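Local coordinates for RavA (PDB 6WO6), which is an effector of the pathogen Legionella pneumophila, probably acting inside host cells, whose precise biochemical activity is not established, at residues 223-228 with 253-258; 215-220 with 245-250; 262-265 with 271-274; 187-192 with 238-243. The protein carries 2 engineered substitutions. All coordinates share one frame; numbering follows the deposited sequence.

The four contacts lie in the C-terminal half of an elongated, all-helical chain. Contacts 1 and 2 pair the same two helices, 214-224 and 246-265, with centres about 11 Å apart; the intervening helix 230-240 carries one half of contact 4, which lies about 11 Å from contact 2 and about 14 Å from contact 1, centre to centre. The segments of contacts 1, 2 and 4 alternate in sequence and touch, so the three form one packed region. Contact 3 follows them in series at the far end of helix 246-265, its centre about 42 Å from that of the chain. One long helix thus links three of the contacts, carrying the packing outward along the rod-like molecule.

Contact 1. Residues 223-228 with 253-258; sequences LRTPAE and SAFALR
An extended first torsion (chi1 159°) followed by a bend at chi2 carries the guanidinium of R258 to the last turn of helix 214-224, while F255, with CG beside the backbone N, directs its ring at T225. R258 NH1 reaches the carbonyl oxygen of L223 at 3.1 Å, and L223 O lies near the guanidinium plane at its edge. The bond is bent, with an N-H...O angle of 121°, and therefore weak; NH1 makes a second weak bond to the carbonyl of A222. On the same guanidinium, NH2 and the carbonyl oxygen of T225 are joined through a water by long, weak bonds. NE forms a salt bridge with E262, one turn further along the arginine's own helix. T225 OG1 sits at the edge of the F255 ring, 4.2 Å from F255 CZ, and the two side chains cross at about a right angle. That hydroxyl is satisfied elsewhere, by the carbonyl of L221. A cationic group meets the carbonyl end of a helix, where its charge would probably be favourable, although the grip is spread over several weak bonds and the stronger tie of R258 is to E262.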
loop_
_atom_site.group_PDB
_atom_site.type_symbol
_atom_site.label_atom_id
_atom_site.label_comp_id
_atom_site.label_asym_id
_atom_site.label_seq_id
_atom_site.Cartn_x
_atom_site.Cartn_y
_atom_site.Cartn_z
ATOM N N LEU A 223 17.878 13.830 -13.185
ATOM C CA LEU A 223 17.842 14.431 -14.514
ATOM C C LEU A 223 16.695 15.433 -14.663
ATOM O O LEU A 223 16.899 16.538 -15.177
ATOM C CB LEU A 223 17.742 13.338 -15.579
ATOM C CG LEU A 223 17.711 13.819 -17.031
ATOM C CD1 LEU A 223 18.945 14.648 -17.349
ATOM C CD2 LEU A 223 17.589 12.640 -17.985
ATOM N N ARG A 224 15.485 15.074 -14.215
ATOM C CA ARG A 224 14.298 15.857 -14.550
ATOM C C ARG A 224 13.788 16.751 -13.423
ATOM O O ARG A 224 12.983 17.647 -13.693
ATOM C CB ARG A 224 13.156 14.931 -14.989
ATOM C CG ARG A 224 13.587 13.730 -15.817
ATOM C CD ARG A 224 13.938 14.081 -17.255
ATOM N NE ARG A 224 14.294 12.883 -18.015
ATOM C CZ ARG A 224 13.437 12.174 -18.746
ATOM N NH1 ARG A 224 12.168 12.547 -18.832
ATOM N NH2 ARG A 224 13.852 11.093 -19.396
ATOM N N THR A 225 14.212 16.537 -12.181
ATOM C CA THR A 225 13.703 17.355 -11.081
ATOM C C THR A 225 14.191 18.793 -11.224
ATOM O O THR A 225 15.379 19.015 -11.481
ATOM C CB THR A 225 14.144 16.797 -9.726
ATOM O OG1 THR A 225 13.801 15.410 -9.639
ATOM C CG2 THR A 225 13.468 17.549 -8.588
ATOM N N PRO A 226 13.320 19.787 -11.075
ATOM C CA PRO A 226 13.791 21.175 -11.035
ATOM C C PRO A 226 14.597 21.440 -9.772
ATOM O O PRO A 226 14.378 20.822 -8.728
ATOM C CB PRO A 226 12.494 21.993 -11.053
ATOM C CG PRO A 226 11.456 21.055 -11.586
ATOM C CD PRO A 226 11.851 19.706 -11.085
ATOM N N ALA A 227 15.535 22.385 -9.880
ATOM C CA ALA A 227 16.472 22.628 -8.785
ATOM C C ALA A 227 15.752 23.040 -7.506
ATOM O O ALA A 227 16.162 22.656 -6.403
ATOM C CB ALA A 227 17.492 23.691 -9.194
ATOM N N GLU A 228 14.672 23.813 -7.626
ATOM C CA GLU A 228 13.967 24.267 -6.432
ATOM C C GLU A 228 13.188 23.148 -5.747
ATOM O O GLU A 228 12.779 23.316 -4.593
ATOM C CB GLU A 228 13.026 25.422 -6.782
ATOM C CG GLU A 228 11.883 25.051 -7.715
ATOM C CD GLU A 228 12.007 25.693 -9.084
ATOM O OE1 GLU A 228 13.090 25.580 -9.699
ATOM O OE2 GLU A 228 11.023 26.314 -9.541
ATOM N N SER A 253 22.835 10.691 -3.755
ATOM C CA SER A 253 24.098 10.562 -4.474
ATOM C C SER A 253 23.957 10.963 -5.939
ATOM O O SER A 253 24.905 11.499 -6.524
ATOM C CB SER A 253 24.635 9.135 -4.357
ATOM O OG SER A 253 24.256 8.358 -5.477
ATOM N N ALA A 254 22.789 10.735 -6.547
ATOM C CA ALA A 254 22.590 11.158 -7.930
ATOM C C ALA A 254 22.526 12.676 -8.034
ATOM O O ALA A 254 23.095 13.268 -8.962
ATOM C CB ALA A 254 21.322 10.525 -8.501
ATOM N N PHE A 255 21.834 13.327 -7.093
ATOM C CA PHE A 255 21.875 14.786 -7.044
ATOM C C PHE A 255 23.307 15.288 -6.883
ATOM O O PHE A 255 23.722 16.242 -7.559
ATOM C CB PHE A 255 20.999 15.304 -5.904
ATOM C CG PHE A 255 19.525 15.243 -6.187
ATOM C CD1 PHE A 255 19.040 15.442 -7.471
ATOM C CD2 PHE A 255 18.621 14.990 -5.166
ATOM C CE1 PHE A 255 17.676 15.390 -7.729
ATOM C CE2 PHE A 255 17.259 14.937 -5.421
ATOM C CZ PHE A 255 16.789 15.136 -6.703
ATOM N N ALA A 256 24.076 14.653 -5.992
ATOM C CA ALA A 256 25.466 15.054 -5.790
ATOM C C ALA A 256 26.283 14.889 -7.066
ATOM O O ALA A 256 27.117 15.741 -7.392
ATOM C CB ALA A 256 26.090 14.246 -4.652
ATOM N N LEU A 257 26.059 13.795 -7.799
ATOM C CA LEU A 257 26.799 13.564 -9.036
ATOM C C LEU A 257 26.457 14.609 -10.088
ATOM O O LEU A 257 27.340 15.073 -10.820
ATOM C CB LEU A 257 26.518 12.162 -9.574
ATOM C CG LEU A 257 27.094 11.880 -10.965
ATOM C CD1 LEU A 257 28.611 11.981 -10.953
ATOM C CD2 LEU A 257 26.644 10.523 -11.476
ATOM N N ARG A 258 25.177 14.980 -10.194
ATOM C CA ARG A 258 24.813 16.050 -11.119
ATOM C C ARG A 258 25.481 17.364 -10.729
ATOM O O ARG A 258 25.968 18.104 -11.596
ATOM C CB ARG A 258 23.296 16.216 -11.178
ATOM C CG ARG A 258 22.861 17.575 -11.698
ATOM C CD ARG A 258 21.641 17.476 -12.589
ATOM N NE ARG A 258 21.133 18.795 -12.948
ATOM C CZ ARG A 258 20.124 19.007 -13.785
ATOM N NH1 ARG A 258 19.512 17.981 -14.361
ATOM N NH2 ARG A 258 19.728 20.243 -14.047
HETATM O O HOH W 1 16.273 20.483 -14.505
#

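Contact 2. Residues 215-220 with 245-250; sequences SSIAGK and SELAIK
Helices 214-224 and 246-265 are the first and third helices of an up-down-up unit: helix 230-240 runs back between them in the chain, so the two pack side by side with roughly the same direction. Their local axes approach to 9.1 Å at an angle of 38°. At the close point the small A218 lets the backbone of K250 come near: A218 CB rests 3.6 Å from K250 O, and the two CB atoms are 3.9 Å apart; F287 from a neighbouring loop also packs on the alanine. Toward the interior, I217 CG2 meets L247 CD1 at 4.3 Å, a looser apolar touch. I217 also packs on L182 and I210, and L247 on I237 of the intervening helix 230-240, which makes this pair part of a larger hydrophobic layer. The polar side is organised by K250. With CG beside its backbone N (chi1 -55°), the chain bends at chi2 and then runs straight, crossing to S215 on the neighbouring helix. Its aliphatic portion lies alongside the serine hydroxyl, K250 CD being 3.7 Å from S215 OG. E286 holds both polar ends, through a salt bridge to the lysine and a hydrogen bond to the serine. K250 NZ and S215 OG, both bonded to the single carboxylate oxygen E286 OE2, lie 3.3 Å apart.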
loop_
_atom_site.group_PDB
_atom_site.type_symbol
_atom_site.label_atom_id
_atom_site.label_comp_id
_atom_site.label_asym_id
_atom_site.label_seq_id
_atom_site.Cartn_x
_atom_site.Cartn_y
_atom_site.Cartn_z
ATOM N N SER A 215 17.966 2.722 -8.561
ATOM C CA SER A 215 18.994 3.359 -9.380
ATOM C C SER A 215 18.372 4.127 -10.540
ATOM O O SER A 215 18.702 5.296 -10.779
ATOM C CB SER A 215 19.979 2.310 -9.894
ATOM O OG SER A 215 20.674 1.700 -8.824
ATOM N N SER A 216 17.465 3.479 -11.277
ATOM C CA SER A 216 16.812 4.132 -12.408
ATOM C C SER A 216 15.977 5.324 -11.956
ATOM O O SER A 216 16.010 6.393 -12.580
ATOM C CB SER A 216 15.945 3.118 -13.156
ATOM O OG SER A 216 15.047 3.761 -14.042
ATOM N N ILE A 217 15.212 5.153 -10.875
ATOM C CA ILE A 217 14.389 6.243 -10.364
ATOM C C ILE A 217 15.266 7.409 -9.936
ATOM O O ILE A 217 14.947 8.573 -10.200
ATOM C CB ILE A 217 13.500 5.747 -9.206
ATOM C CG1 ILE A 217 12.630 4.577 -9.661
ATOM C CG2 ILE A 217 12.634 6.876 -8.666
ATOM C CD1 ILE A 217 11.981 3.836 -8.516
ATOM N N ALA A 218 16.389 7.119 -9.275
ATOM C CA ALA A 218 17.276 8.183 -8.822
ATOM C C ALA A 218 17.905 8.912 -9.999
ATOM O O ALA A 218 18.052 10.140 -9.968
ATOM C CB ALA A 218 18.356 7.612 -7.904
ATOM N N GLY A 219 18.279 8.175 -11.047
ATOM C CA GLY A 219 18.814 8.821 -12.234
ATOM C C GLY A 219 17.805 9.744 -12.890
ATOM O O GLY A 219 18.114 10.895 -13.220
ATOM N N LYS A 220 16.573 9.254 -13.075
ATOM C CA LYS A 220 15.536 10.090 -13.675
ATOM C C LYS A 220 15.191 11.284 -12.790
ATOM O O LYS A 220 14.899 12.368 -13.304
ATOM C CB LYS A 220 14.285 9.262 -13.968
ATOM C CG LYS A 220 14.507 8.134 -14.965
ATOM C CD LYS A 220 13.197 7.690 -15.596
ATOM C CE LYS A 220 13.373 6.434 -16.433
ATOM N NZ LYS A 220 13.608 5.233 -15.582
ATOM N N SER A 245 17.449 3.648 3.633
ATOM C CA SER A 245 16.851 2.924 2.524
ATOM C C SER A 245 17.634 3.181 1.243
ATOM O O SER A 245 18.345 4.180 1.108
ATOM C CB SER A 245 15.395 3.339 2.326
ATOM O OG SER A 245 15.310 4.686 1.891
ATOM N N GLU A 246 17.497 2.254 0.293
ATOM C CA GLU A 246 18.188 2.407 -0.983
ATOM C C GLU A 246 17.777 3.697 -1.682
ATOM O O GLU A 246 18.631 4.428 -2.199
ATOM C CB GLU A 246 17.914 1.200 -1.882
ATOM C CG GLU A 246 18.623 -0.081 -1.467
ATOM C CD GLU A 246 20.124 -0.017 -1.671
ATOM O OE1 GLU A 246 20.814 0.645 -0.864
ATOM O OE2 GLU A 246 20.615 -0.626 -2.644
ATOM N N LEU A 247 16.477 4.004 -1.687
ATOM C CA LEU A 247 15.986 5.147 -2.451
ATOM C C LEU A 247 16.637 6.449 -1.998
ATOM O O LEU A 247 17.083 7.245 -2.832
ATOM C CB LEU A 247 14.466 5.242 -2.335
ATOM C CG LEU A 247 13.834 6.379 -3.139
ATOM C CD1 LEU A 247 14.000 6.139 -4.628
ATOM C CD2 LEU A 247 12.365 6.552 -2.782
ATOM N N ALA A 248 16.711 6.683 -0.686
ATOM C CA ALA A 248 17.262 7.940 -0.189
ATOM C C ALA A 248 18.745 8.073 -0.533
ATOM O O ALA A 248 19.184 9.110 -1.055
ATOM C CB ALA A 248 17.043 8.045 1.319
ATOM N N ILE A 249 19.531 7.034 -0.233
ATOM C CA ILE A 249 20.959 7.049 -0.538
ATOM C C ILE A 249 21.181 7.336 -2.017
ATOM O O ILE A 249 21.965 8.222 -2.388
ATOM C CB ILE A 249 21.611 5.715 -0.126
ATOM C CG1 ILE A 249 21.411 5.439 1.366
ATOM C CG2 ILE A 249 23.092 5.719 -0.454
ATOM C CD1 ILE A 249 21.945 4.089 1.810
ATOM N N LYS A 250 20.476 6.602 -2.884
ATOM C CA LYS A 250 20.720 6.725 -4.317
ATOM C C LYS A 250 20.280 8.086 -4.844
ATOM O O LYS A 250 20.977 8.683 -5.670
ATOM C CB LYS A 250 20.018 5.597 -5.073
ATOM C CG LYS A 250 20.396 4.206 -4.588
ATOM C CD LYS A 250 21.142 3.401 -5.625
ATOM C CE LYS A 250 21.462 2.019 -5.082
ATOM N NZ LYS A 250 22.305 1.219 -6.010
#

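Contact 3. Residues 262-265 with 271-274; sequences ERNL and EQFF
L265 and F273 form the dense side of this contact, while N264 and Q272 lie on its looser, more exposed side. The leucine CB sits off-centre over one face of the F273 ring, in a CH-pi contact 4.1 Å from the centroid and 22° off the ring normal. Its branches diverge: L265 CD2 stays by F273, 4.0 Å from F273 CE2, while L265 CD1 wedges against both rings, 3.6 Å from F274 CE2. The two phenylalanines leave the backbone differently, F273 with CG anti to N (chi1 176°) and F274 with CG beside N (chi1 -63°), which turns an edge of the first ring to the second; F273 CD2 stands over the centre of the F274 face. F279 meets both rings, and helix 311-327 packs on F274. On the other side, N264 CB still touches F273 CB at 4.2 Å, but N264 OD1 and Q272 OE1 are 4.4 Å apart and no hydrogen bond crosses the contact. N264 ND2 instead bonds to D260 on its own helix, and Q272 is exposed. The whole is a helix-loop-helix corner in an all-helical fold, the end of helix 246-265 folding against the short, weakly bonded helix 270-275.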
loop_
_atom_site.group_PDB
_atom_site.type_symbol
_atom_site.label_atom_id
_atom_site.label_comp_id
_atom_site.label_asym_id
_atom_site.label_seq_id
_atom_site.Cartn_x
_atom_site.Cartn_y
_atom_site.Cartn_z
ATOM N N GLU A 262 28.088 19.492 -13.079
ATOM C CA GLU A 262 27.839 20.876 -13.470
ATOM C C GLU A 262 28.916 21.825 -12.952
ATOM O O GLU A 262 29.217 22.828 -13.607
ATOM C CB GLU A 262 26.455 21.310 -12.992
ATOM C CG GLU A 262 25.322 20.678 -13.785
ATOM C CD GLU A 262 23.951 21.024 -13.235
ATOM O OE1 GLU A 262 23.857 21.426 -12.054
ATOM O OE2 GLU A 262 22.961 20.894 -13.989
ATOM N N ARG A 263 29.516 21.527 -11.800
ATOM C CA ARG A 263 30.501 22.425 -11.210
ATOM C C ARG A 263 31.909 22.174 -11.744
ATOM O O ARG A 263 32.605 23.117 -12.135
ATOM C CB ARG A 263 30.483 22.283 -9.684
ATOM C CG ARG A 263 31.266 23.352 -8.933
ATOM C CD ARG A 263 31.234 23.098 -7.426
ATOM N NE ARG A 263 31.583 24.285 -6.645
ATOM C CZ ARG A 263 32.815 24.587 -6.240
ATOM N NH1 ARG A 263 33.834 23.789 -6.539
ATOM N NH2 ARG A 263 33.030 25.690 -5.533
ATOM N N ASN A 264 32.343 20.913 -11.770
ATOM C CA ASN A 264 33.723 20.579 -12.095
ATOM C C ASN A 264 33.910 20.105 -13.529
ATOM O O ASN A 264 34.895 20.484 -14.173
ATOM C CB ASN A 264 34.242 19.511 -11.128
ATOM C CG ASN A 264 34.268 19.998 -9.690
ATOM O OD1 ASN A 264 34.721 21.108 -9.409
ATOM N ND2 ASN A 264 33.765 19.175 -8.775
ATOM N N LEU A 265 32.996 19.286 -14.053
ATOM C CA LEU A 265 33.149 18.808 -15.423
ATOM C C LEU A 265 32.815 19.887 -16.442
ATOM O O LEU A 265 33.432 19.936 -17.513
ATOM C CB LEU A 265 32.277 17.570 -15.660
ATOM C CG LEU A 265 32.487 16.890 -17.017
ATOM C CD1 LEU A 265 33.955 16.557 -17.212
ATOM C CD2 LEU A 265 31.640 15.641 -17.133
ATOM N N GLU A 271 39.550 18.357 -15.880
ATOM C CA GLU A 271 40.421 17.291 -15.392
ATOM C C GLU A 271 40.215 17.033 -13.904
ATOM O O GLU A 271 40.308 15.884 -13.455
ATOM C CB GLU A 271 41.882 17.643 -15.688
ATOM C CG GLU A 271 42.910 16.760 -14.993
ATOM C CD GLU A 271 43.387 17.353 -13.680
ATOM O OE1 GLU A 271 43.268 18.585 -13.506
ATOM O OE2 GLU A 271 43.876 16.588 -12.823
ATOM N N GLN A 272 39.923 18.085 -13.128
ATOM C CA GLN A 272 39.643 17.910 -11.706
ATOM C C GLN A 272 38.460 16.978 -11.477
ATOM O O GLN A 272 38.385 16.313 -10.437
ATOM C CB GLN A 272 39.376 19.263 -11.047
ATOM C CG GLN A 272 40.519 20.251 -11.163
ATOM C CD GLN A 272 40.182 21.594 -10.545
ATOM O OE1 GLN A 272 39.030 21.859 -10.192
ATOM N NE2 GLN A 272 41.189 22.450 -10.410
ATOM N N PHE A 273 37.527 16.916 -12.428
ATOM C CA PHE A 273 36.411 15.987 -12.298
ATOM C C PHE A 273 36.892 14.542 -12.301
ATOM O O PHE A 273 36.337 13.696 -11.591
ATOM C CB PHE A 273 35.403 16.214 -13.422
ATOM C CG PHE A 273 34.264 15.235 -13.415
ATOM C CD1 PHE A 273 33.199 15.397 -12.541
ATOM C CD2 PHE A 273 34.257 14.152 -14.278
ATOM C CE1 PHE A 273 32.145 14.498 -12.530
ATOM C CE2 PHE A 273 33.207 13.249 -14.271
ATOM C CZ PHE A 273 32.149 13.423 -13.395
ATOM N N PHE A 274 37.922 14.240 -13.093
ATOM C CA PHE A 274 38.374 12.864 -13.251
ATOM C C PHE A 274 39.474 12.478 -12.275
ATOM O O PHE A 274 39.620 11.290 -11.963
ATOM C CB PHE A 274 38.857 12.634 -14.685
ATOM C CG PHE A 274 37.777 12.791 -15.718
ATOM C CD1 PHE A 274 36.954 11.722 -16.049
ATOM C CD2 PHE A 274 37.579 14.005 -16.358
ATOM C CE1 PHE A 274 35.954 11.857 -17.000
ATOM C CE2 PHE A 274 36.583 14.149 -17.309
ATOM C CZ PHE A 274 35.768 13.071 -17.629
#

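Contact 4. Residues 187-192 with 238-243; sequences DQFFSS and KGFCAE
F190 CE2 meets the edge of the F240 ring, lying near its plane and 3.9 Å from F240 CE2. The same F190 atom is 4.1 Å from F240 CZ, and the two side chains cross at about a right angle. F189 adds a lighter touch, its CE2 coming to 4.4 Å from F240 CZ. No polar atom takes part in these meetings. F240 extends toward the two phenylalanines with CG between the backbone N and the carbonyl carbon (chi1 68°), a crowded position, near the end of helix 230-240; C241 is the first residue to leave helical angles. Within the pair, F189 packs on its neighbour: its CD2 stands 3.8 Å above the F190 ring, over the centre. Further out, F207 stacks on F240 and helix 197-202 packs against it, F189 rests on helix 162-181, and F190 on V233 and I237. The short turn bearing F189 and F190 is fixed by D187 O, which accepts from S191 N at 2.9 Å, from F190 N at 3.1 Å and from S191 OG at 3.1 Å; the hydroxyl approaches from above the carbonyl plane, 41° out of it. A purely apolar junction of aromatic rings, buried where the 188-191 turn, helix 162-181, helix 197-202 and helix 230-240 come together, is thus oriented from its periphery: hydrogen bonds to D187 O and from K236 to the F190 carbonyl hold the turn, and a salt bridge to R185 holds the D187 side chain, whereas the rings are held by packing alone.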
loop_
_atom_site.group_PDB
_atom_site.type_symbol
_atom_site.label_atom_id
_atom_site.label_comp_id
_atom_site.label_asym_id
_atom_site.label_seq_id
_atom_site.Cartn_x
_atom_site.Cartn_y
_atom_site.Cartn_z
ATOM N N ASP A 187 9.663 13.132 -10.637
ATOM C CA ASP A 187 9.538 14.299 -9.768
ATOM C C ASP A 187 8.084 14.724 -9.608
ATOM O O ASP A 187 7.725 15.347 -8.598
ATOM C CB ASP A 187 10.365 15.460 -10.317
ATOM C CG ASP A 187 10.013 15.799 -11.753
ATOM O OD1 ASP A 187 10.179 14.919 -12.624
ATOM O OD2 ASP A 187 9.562 16.938 -12.013
ATOM N N GLN A 188 7.237 14.402 -10.590
ATOM C CA GLN A 188 5.829 14.773 -10.508
ATOM C C GLN A 188 5.102 13.991 -9.423
ATOM O O GLN A 188 4.075 14.452 -8.914
ATOM C CB GLN A 188 5.159 14.574 -11.864
ATOM C CG GLN A 188 5.691 15.511 -12.945
ATOM C CD GLN A 188 5.167 15.174 -14.324
ATOM O OE1 GLN A 188 4.655 14.076 -14.556
ATOM N NE2 GLN A 188 5.292 16.117 -15.251
ATOM N N PHE A 189 5.610 12.811 -9.058
ATOM C CA PHE A 189 5.061 12.092 -7.912
ATOM C C PHE A 189 5.094 12.959 -6.663
ATOM O O PHE A 189 4.169 12.925 -5.844
ATOM C CB PHE A 189 5.844 10.795 -7.682
ATOM C CG PHE A 189 5.348 9.984 -6.517
ATOM C CD1 PHE A 189 4.326 9.061 -6.685
ATOM C CD2 PHE A 189 5.897 10.145 -5.253
ATOM C CE1 PHE A 189 3.863 8.315 -5.617
ATOM C CE2 PHE A 189 5.432 9.403 -4.179
ATOM C CZ PHE A 189 4.416 8.486 -4.364
ATOM N N PHE A 190 6.151 13.754 -6.509
ATOM C CA PHE A 190 6.326 14.599 -5.336
ATOM C C PHE A 190 5.746 15.993 -5.520
ATOM O O PHE A 190 5.278 16.594 -4.545
ATOM C CB PHE A 190 7.814 14.704 -4.990
ATOM C CG PHE A 190 8.467 13.379 -4.726
ATOM C CD1 PHE A 190 8.938 12.600 -5.772
ATOM C CD2 PHE A 190 8.610 12.909 -3.433
ATOM C CE1 PHE A 190 9.537 11.373 -5.528
ATOM C CE2 PHE A 190 9.210 11.686 -3.184
ATOM C CZ PHE A 190 9.674 10.917 -4.234
ATOM N N SER A 191 5.765 16.525 -6.739
ATOM C CA SER A 191 5.253 17.865 -6.989
ATOM C C SER A 191 3.754 17.895 -7.268
ATOM O O SER A 191 3.217 18.971 -7.549
ATOM C CB SER A 191 6.004 18.514 -8.159
ATOM O OG SER A 191 5.847 17.761 -9.349
ATOM N N SER A 192 3.072 16.755 -7.196
ATOM C CA SER A 192 1.643 16.720 -7.471
ATOM C C SER A 192 0.862 17.449 -6.384
ATOM O O SER A 192 1.229 17.439 -5.207
ATOM C CB SER A 192 1.153 15.274 -7.583
ATOM O OG SER A 192 -0.255 15.210 -7.740
ATOM N N LYS A 238 12.799 10.982 2.790
ATOM C CA LYS A 238 13.157 10.730 4.183
ATOM C C LYS A 238 11.935 10.720 5.091
ATOM O O LYS A 238 12.003 10.189 6.205
ATOM C CB LYS A 238 14.175 11.766 4.668
ATOM C CG LYS A 238 15.623 11.343 4.455
ATOM C CD LYS A 238 16.376 12.332 3.581
ATOM C CE LYS A 238 17.200 13.310 4.408
ATOM N NZ LYS A 238 18.361 12.650 5.072
ATOM N N GLY A 239 10.825 11.287 4.641
ATOM C CA GLY A 239 9.600 11.266 5.408
ATOM C C GLY A 239 8.889 9.929 5.387
ATOM O O GLY A 239 8.421 9.465 6.431
ATOM N N PHE A 240 8.774 9.296 4.216
ATOM C CA PHE A 240 8.096 8.002 4.150
ATOM C C PHE A 240 9.038 6.830 3.873
ATOM O O PHE A 240 8.563 5.709 3.662
ATOM C CB PHE A 240 6.955 8.031 3.121
ATOM C CG PHE A 240 7.402 8.159 1.690
ATOM C CD1 PHE A 240 7.755 7.039 0.953
ATOM C CD2 PHE A 240 7.432 9.396 1.070
ATOM C CE1 PHE A 240 8.160 7.155 -0.364
ATOM C CE2 PHE A 240 7.831 9.517 -0.250
ATOM C CZ PHE A 240 8.192 8.392 -0.968
ATOM N N CYS A 241 10.351 7.048 3.879
ATOM C CA CYS A 241 11.312 5.961 3.744
ATOM C C CYS A 241 12.319 6.020 4.884
ATOM O O CYS A 241 12.486 7.049 5.543
ATOM C CB CYS A 241 12.065 6.008 2.405
ATOM S SG CYS A 241 11.100 5.521 0.969
ATOM N N ALA A 242 12.993 4.895 5.105
ATOM C CA ALA A 242 14.094 4.864 6.057
ATOM C C ALA A 242 15.253 5.711 5.547
ATOM O O ALA A 242 15.508 5.785 4.341
ATOM C CB ALA A 242 14.555 3.426 6.293
ATOM N N GLU A 243 15.954 6.363 6.476
ATOM C CA GLU A 243 17.091 7.194 6.096
ATOM C C GLU A 243 18.215 6.372 5.478
ATOM O O GLU A 243 19.014 6.913 4.704
ATOM C CB GLU A 243 17.594 7.968 7.317
ATOM C CG GLU A 243 18.650 9.019 7.012
ATOM C CD GLU A 243 18.948 9.900 8.209
ATOM O OE1 GLU A 243 19.330 11.073 8.008
ATOM O OE2 GLU A 243 18.792 9.420 9.352
#